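Local coordinates for variant surface glycoprotein MITat 1.13 (PDB 6Z8H) that probably forms part of the dense surface coat of Trypanosoma brucei, whose antigenically distinct versions let the parasite evade the host immune response, at residues Asp343-Lys351 / Thr359-Ser367. Sequence-based numbering, arbitrary orientation.
Sequences DIGSTRIPK and TDTIDKLSS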
# COMPACT_ATOMS: atom_id res chain seq x y z
N ASP A 343 -4.88 -38.40 -2.88
CA ASP A 343 -3.90 -39.36 -3.35
C ASP A 343 -2.59 -38.66 -3.73
O ASP A 343 -1.50 -39.20 -3.51
CB ASP A 343 -4.47 -40.14 -4.53
CG ASP A 343 -5.59 -41.06 -4.13
OD1 ASP A 343 -5.80 -41.26 -2.91
OD2 ASP A 343 -6.28 -41.58 -5.03
N ILE A 344 -2.68 -37.46 -4.32
CA ILE A 344 -1.48 -36.70 -4.65
C ILE A 344 -0.67 -36.43 -3.39
O ILE A 344 0.55 -36.64 -3.34
CB ILE A 344 -1.84 -35.40 -5.38
CG1 ILE A 344 -2.31 -35.69 -6.80
CG2 ILE A 344 -0.65 -34.44 -5.42
CD1 ILE A 344 -2.94 -34.49 -7.50
N GLY A 345 -1.35 -35.98 -2.33
CA GLY A 345 -0.68 -35.66 -1.08
C GLY A 345 -0.11 -36.85 -0.34
O GLY A 345 0.81 -36.68 0.46
N SER A 346 -0.63 -38.04 -0.58
CA SER A 346 -0.15 -39.26 0.06
C SER A 346 0.99 -39.91 -0.71
O SER A 346 1.52 -40.94 -0.29
CB SER A 346 -1.29 -40.27 0.20
OG SER A 346 -1.65 -40.79 -1.07
N THR A 347 1.37 -39.35 -1.85
CA THR A 347 2.48 -39.90 -2.61
C THR A 347 3.76 -39.86 -1.78
O THR A 347 4.12 -38.82 -1.23
CB THR A 347 2.67 -39.09 -3.89
OG1 THR A 347 1.47 -39.10 -4.66
CG2 THR A 347 3.78 -39.68 -4.73
N ARG A 348 4.44 -41.00 -1.68
CA ARG A 348 5.67 -41.10 -0.90
C ARG A 348 6.85 -40.63 -1.74
O ARG A 348 6.94 -40.91 -2.94
CB ARG A 348 5.87 -42.54 -0.41
CG ARG A 348 4.75 -43.02 0.49
CD ARG A 348 5.07 -44.35 1.17
NE ARG A 348 6.15 -44.20 2.15
CZ ARG A 348 5.99 -43.74 3.39
NH1 ARG A 348 4.79 -43.38 3.83
NH2 ARG A 348 7.04 -43.63 4.20
N ILE A 349 7.74 -39.87 -1.11
CA ILE A 349 8.88 -39.22 -1.77
C ILE A 349 10.09 -39.35 -0.87
O ILE A 349 9.96 -39.59 0.34
CB ILE A 349 8.61 -37.74 -2.06
CG1 ILE A 349 8.23 -36.98 -0.78
CG2 ILE A 349 7.49 -37.60 -3.10
CD1 ILE A 349 8.19 -35.47 -0.95
N PRO A 350 11.29 -39.21 -1.43
CA PRO A 350 12.51 -39.28 -0.61
C PRO A 350 12.61 -38.13 0.37
O PRO A 350 12.21 -37.00 0.08
CB PRO A 350 13.65 -39.23 -1.63
CG PRO A 350 13.03 -39.46 -2.94
CD PRO A 350 11.58 -39.06 -2.86
N LYS A 351 13.23 -38.41 1.53
CA LYS A 351 13.50 -37.44 2.59
C LYS A 351 14.94 -37.58 3.06
O LYS A 351 15.40 -38.70 3.33
CB LYS A 351 12.56 -37.71 3.78
CG LYS A 351 12.75 -36.77 4.95
CD LYS A 351 11.82 -37.09 6.12
CE LYS A 351 12.35 -38.22 6.99
NZ LYS A 351 11.60 -38.29 8.29
N THR A 359 11.81 -42.03 3.59
CA THR A 359 10.68 -41.64 2.76
C THR A 359 9.52 -41.18 3.63
O THR A 359 9.39 -41.58 4.78
CB THR A 359 10.19 -42.79 1.85
OG1 THR A 359 9.70 -43.86 2.67
CG2 THR A 359 11.31 -43.28 0.94
N ASP A 360 8.70 -40.31 3.06
CA ASP A 360 7.44 -39.91 3.68
C ASP A 360 6.56 -39.30 2.59
O ASP A 360 6.94 -39.23 1.42
CB ASP A 360 7.69 -38.95 4.85
CG ASP A 360 6.65 -39.10 5.96
OD1 ASP A 360 5.52 -39.56 5.68
OD2 ASP A 360 6.97 -38.76 7.11
N THR A 361 5.37 -38.87 2.99
CA THR A 361 4.42 -38.39 2.00
C THR A 361 4.65 -36.91 1.71
O THR A 361 5.23 -36.18 2.52
CB THR A 361 2.98 -38.58 2.48
OG1 THR A 361 2.69 -37.62 3.50
CG2 THR A 361 2.78 -39.99 3.02
N ILE A 362 4.19 -36.49 0.53
CA ILE A 362 4.21 -35.07 0.16
C ILE A 362 3.54 -34.23 1.23
O ILE A 362 4.05 -33.16 1.61
CB ILE A 362 3.53 -34.89 -1.22
CG1 ILE A 362 4.48 -35.38 -2.33
CG2 ILE A 362 3.11 -33.44 -1.42
CD1 ILE A 362 3.87 -35.31 -3.71
N ASP A 363 2.40 -34.69 1.74
CA ASP A 363 1.67 -33.88 2.71
C ASP A 363 2.38 -33.79 4.06
O ASP A 363 2.22 -32.80 4.77
CB ASP A 363 0.25 -34.43 2.89
CG ASP A 363 -0.71 -33.91 1.82
OD1 ASP A 363 -0.29 -33.06 1.00
OD2 ASP A 363 -1.87 -34.34 1.81
N LYS A 364 3.20 -34.79 4.42
CA LYS A 364 3.98 -34.68 5.65
C LYS A 364 5.22 -33.81 5.43
O LYS A 364 5.56 -32.99 6.29
CB LYS A 364 4.35 -36.07 6.16
CG LYS A 364 3.16 -36.88 6.67
CD LYS A 364 3.19 -37.05 8.18
CE LYS A 364 1.80 -37.27 8.76
NZ LYS A 364 1.58 -36.42 9.97
N LEU A 365 5.87 -33.96 4.29
CA LEU A 365 7.02 -33.13 3.90
C LEU A 365 6.52 -31.90 3.15
O LEU A 365 6.86 -31.64 1.99
CB LEU A 365 7.97 -33.96 3.05
CG LEU A 365 8.41 -35.27 3.68
CD1 LEU A 365 9.25 -36.09 2.72
CD2 LEU A 365 9.14 -35.03 4.98
N SER A 366 5.68 -31.14 3.84
CA SER A 366 4.82 -30.14 3.23
C SER A 366 5.49 -28.79 3.00
O SER A 366 4.96 -27.75 3.38
CB SER A 366 3.60 -29.95 4.14
OG SER A 366 2.53 -29.32 3.47
N SER A 367 6.63 -28.79 2.33
CA SER A 367 7.31 -27.53 2.05
C SER A 367 8.09 -27.63 0.75
O SER A 367 8.63 -28.69 0.40
CB SER A 367 8.28 -27.14 3.18
OG SER A 367 9.41 -28.00 3.20
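I349 and D360 form the hydrogen-bonded pair of a short antiparallel beta hairpin, strands 348-351 and 358-361, in the N-terminal domain of this A-type variant surface glycoprotein. The I349 N to D360 O bond is 2.7 Å long, and D360 N returns 3.1 Å to I349 O. Beyond T361 the backbone bonding carries on into the helical turn 362-364: I362 N donates to T347 O, and D363 N reaches G345 O at 2.9 Å. This ties the carbonyl of G345, in the C-terminal part of the helix leading into the hairpin, to the other arm. G345 CA lies only 3.4 Å from D363 CG, so the carboxylate rests directly against the bare glycine backbone.

On the hairpin face that carries it, I349 packs against I362 and L365. With chi1 at 56°, its CG1 sits between backbone N and carbonyl carbon, 3.8 Å from L365 CD1, the two side chains sliding past each other in opposite directions; CG2 touches I362 CG1, those side chains crossing at about a right angle. K351 lays its methylene CD 3.6 Å from L365 CD2. At the exposed edge R348 bends at chi3 (68°), bringing NH2 to T359 OG1, 3.1 Å away and near the guanidinium plane; D360 CA lies over one face.

I344 touches L69 and A72 of helix 34-75, I362 A72 and I349 A75. I349 also meets A374 of helix 368-383, so it sits between both helices.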